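Local coordinates for HTH cro/C1-type domain-containing protein (Pseudomonas aeruginosa PAO1, PDB 7CSV) that is the antitoxin HigA, a dimeric regulator that recognises specific pseudopalindromic DNA motifs, probably through its helix-turn-helix domain, at residues I14-F19 with D43-Q48. Residues are numbered along the deposited sequence; the frame is centred on the assembly and turned at random.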
loop_
_atom_site.group_PDB
_atom_site.type_symbol
_atom_site.label_atom_id
_atom_site.label_comp_id
_atom_site.label_asym_id
_atom_site.label_seq_id
_atom_site.Cartn_x
_atom_site.Cartn_y
_atom_site.Cartn_z
ATOM N N ILE A 14 5.082 -12.266 8.407
ATOM C CA ILE A 14 6.255 -11.568 8.923
ATOM C C ILE A 14 6.003 -11.068 10.339
ATOM O O ILE A 14 6.906 -11.096 11.188
ATOM C CB ILE A 14 6.642 -10.426 7.968
ATOM C CG1 ILE A 14 7.179 -11.032 6.663
ATOM C CG2 ILE A 14 7.635 -9.460 8.620
ATOM C CD1 ILE A 14 7.752 -10.042 5.713
ATOM N N LEU A 15 4.784 -10.598 10.621
ATOM C CA LEU A 15 4.454 -10.190 11.986
ATOM C C LEU A 15 4.615 -11.358 12.950
ATOM O O LEU A 15 5.252 -11.224 14.007
ATOM C CB LEU A 15 3.029 -9.642 12.035
ATOM C CG LEU A 15 2.441 -9.253 13.388
ATOM C CD1 LEU A 15 3.353 -8.245 14.028
ATOM C CD2 LEU A 15 1.027 -8.695 13.189
ATOM N N ARG A 16 4.053 -12.520 12.581
ATOM C CA ARG A 16 4.161 -13.723 13.405
ATOM C C ARG A 16 5.621 -14.109 13.615
ATOM O O ARG A 16 6.066 -14.314 14.746
ATOM C CB ARG A 16 3.408 -14.894 12.748
ATOM C CG ARG A 16 1.895 -14.857 12.844
ATOM C CD ARG A 16 1.269 -16.209 12.445
ATOM N NE ARG A 16 2.039 -16.910 11.414
ATOM C CZ ARG A 16 1.745 -16.921 10.116
ATOM N NH1 ARG A 16 2.522 -17.587 9.271
ATOM N NH2 ARG A 16 0.677 -16.280 9.644
ATOM N N ASP A 17 6.373 -14.239 12.524
ATOM C CA ASP A 17 7.687 -14.872 12.577
ATOM C C ASP A 17 8.761 -13.947 13.132
ATOM O O ASP A 17 9.600 -14.387 13.923
ATOM C CB ASP A 17 8.119 -15.343 11.186
ATOM C CG ASP A 17 7.268 -16.469 10.645
ATOM O OD1 ASP A 17 6.549 -17.123 11.421
ATOM O OD2 ASP A 17 7.316 -16.686 9.421
ATOM N N GLU A 18 8.786 -12.678 12.704
ATOM C CA GLU A 18 9.889 -11.790 13.036
ATOM C C GLU A 18 9.600 -10.896 14.226
ATOM O O GLU A 18 10.507 -10.195 14.686
ATOM C CB GLU A 18 10.255 -10.910 11.836
ATOM C CG GLU A 18 10.594 -11.684 10.596
ATOM C CD GLU A 18 11.864 -12.480 10.754
ATOM O OE1 GLU A 18 12.602 -12.245 11.727
ATOM O OE2 GLU A 18 12.126 -13.337 9.906
ATOM N N PHE A 19 8.365 -10.880 14.716
ATOM C CA PHE A 19 8.046 -9.990 15.824
ATOM C C PHE A 19 7.371 -10.739 16.967
ATOM O O PHE A 19 7.893 -10.746 18.087
ATOM C CB PHE A 19 7.190 -8.826 15.318
ATOM C CG PHE A 19 7.924 -7.914 14.376
ATOM C CD1 PHE A 19 7.946 -8.169 13.016
ATOM C CD2 PHE A 19 8.619 -6.808 14.861
ATOM C CE1 PHE A 19 8.634 -7.339 12.151
ATOM C CE2 PHE A 19 9.301 -5.971 14.003
ATOM C CZ PHE A 19 9.305 -6.239 12.636
ATOM N N ASP A 43 -7.064 -11.473 12.928
ATOM C CA ASP A 43 -7.309 -11.588 11.490
ATOM C C ASP A 43 -6.013 -11.441 10.691
ATOM O O ASP A 43 -5.795 -12.156 9.708
ATOM C CB ASP A 43 -8.326 -10.542 11.036
ATOM C CG ASP A 43 -9.725 -10.784 11.583
ATOM O OD1 ASP A 43 -10.035 -11.924 11.974
ATOM O OD2 ASP A 43 -10.523 -9.824 11.596
ATOM N N ILE A 44 -5.142 -10.511 11.093
ATOM C CA ILE A 44 -3.910 -10.271 10.344
ATOM C C ILE A 44 -2.976 -11.475 10.438
ATOM O O ILE A 44 -2.427 -11.930 9.433
ATOM C CB ILE A 44 -3.220 -8.985 10.836
ATOM C CG1 ILE A 44 -4.051 -7.761 10.453
ATOM C CG2 ILE A 44 -1.792 -8.896 10.273
ATOM C CD1 ILE A 44 -3.791 -6.538 11.365
ATOM N N VAL A 45 -2.764 -12.001 11.648
ATOM C CA VAL A 45 -1.829 -13.113 11.780
ATOM C C VAL A 45 -2.388 -14.372 11.139
ATOM O O VAL A 45 -1.618 -15.248 10.743
ATOM C CB VAL A 45 -1.459 -13.384 13.249
ATOM C CG1 VAL A 45 -0.887 -12.125 13.893
ATOM C CG2 VAL A 45 -2.649 -13.907 14.020
ATOM N N ARG A 46 -3.708 -14.481 11.037
ATOM C CA ARG A 46 -4.346 -15.576 10.313
ATOM C C ARG A 46 -4.386 -15.332 8.813
ATOM O O ARG A 46 -4.923 -16.176 8.078
ATOM C CB ARG A 46 -5.766 -15.782 10.831
ATOM C CG ARG A 46 -5.851 -16.369 12.232
ATOM C CD ARG A 46 -5.789 -17.887 12.184
ATOM N NE ARG A 46 -7.098 -18.480 11.930
ATOM C CZ ARG A 46 -7.529 -18.875 10.735
ATOM N NH1 ARG A 46 -8.743 -19.403 10.616
ATOM N NH2 ARG A 46 -6.758 -18.742 9.662
ATOM N N GLU A 47 -3.847 -14.196 8.351
ATOM C CA GLU A 47 -3.795 -13.857 6.927
ATOM C C GLU A 47 -5.198 -13.678 6.336
ATOM O O GLU A 47 -5.438 -13.973 5.160
ATOM C CB GLU A 47 -2.966 -14.895 6.157
ATOM C CG GLU A 47 -1.640 -15.174 6.871
ATOM C CD GLU A 47 -0.644 -15.978 6.061
ATOM O OE1 GLU A 47 -0.846 -16.160 4.841
ATOM O OE2 GLU A 47 0.349 -16.436 6.663
ATOM N N GLN A 48 -6.118 -13.160 7.152
ATOM C CA GLN A 48 -7.505 -12.910 6.783
ATOM C C GLN A 48 -7.826 -11.427 6.727
ATOM O O GLN A 48 -8.997 -11.060 6.580
ATOM C CB GLN A 48 -8.459 -13.584 7.774
ATOM C CG GLN A 48 -8.192 -15.042 7.971
ATOM C CD GLN A 48 -8.406 -15.819 6.684
ATOM O OE1 GLN A 48 -9.465 -15.731 6.070
ATOM N NE2 GLN A 48 -7.390 -16.558 6.259
#
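The guanidinium of Arg16 meets the carboxylate of Glu47 edge on, their planes only 5° apart; its NH2 gives one N-H to Glu47 on the side of NH1 and the other to the backbone carbonyl of Val45 on the side of NE. Arg16 NH2 lies 3.0 Å from Glu47 OE2, in a nearly straight salt bridge to the anti lone pair, and 2.7 Å from Val45 O, more bent at 149° but in the carbonyl plane. A bend at chi3 (-32°) turns the guanidinium toward these acceptors, and the two bonds together should limit its rotation. Arginine suits the place because its chain is also apolar: Arg16 CG packs 3.7 Å from Val45 CB. Glu47, with positive phi, closes helix 38-45 in a Schellman motif, and its extended chain carries a complementary charge to Arg16; Val45 O, in that last turn, accepts the arginine. Beside this polar pair, Leu15 CD2 sits 4.0 Å from Val45 CG1 and 4.1 Å from Ile44 CG2; Leu15 and Ile44 are buried, Val45 partly exposed. Leu15 continues onto Leu59 and Phe63 of helix 53-63 and Trp70 of helix 67-93, while Ile44 touches Met55. The contact thus joins helix 11-23 to the C-terminal end of helix 38-45 within the helix-turn-helix bundle.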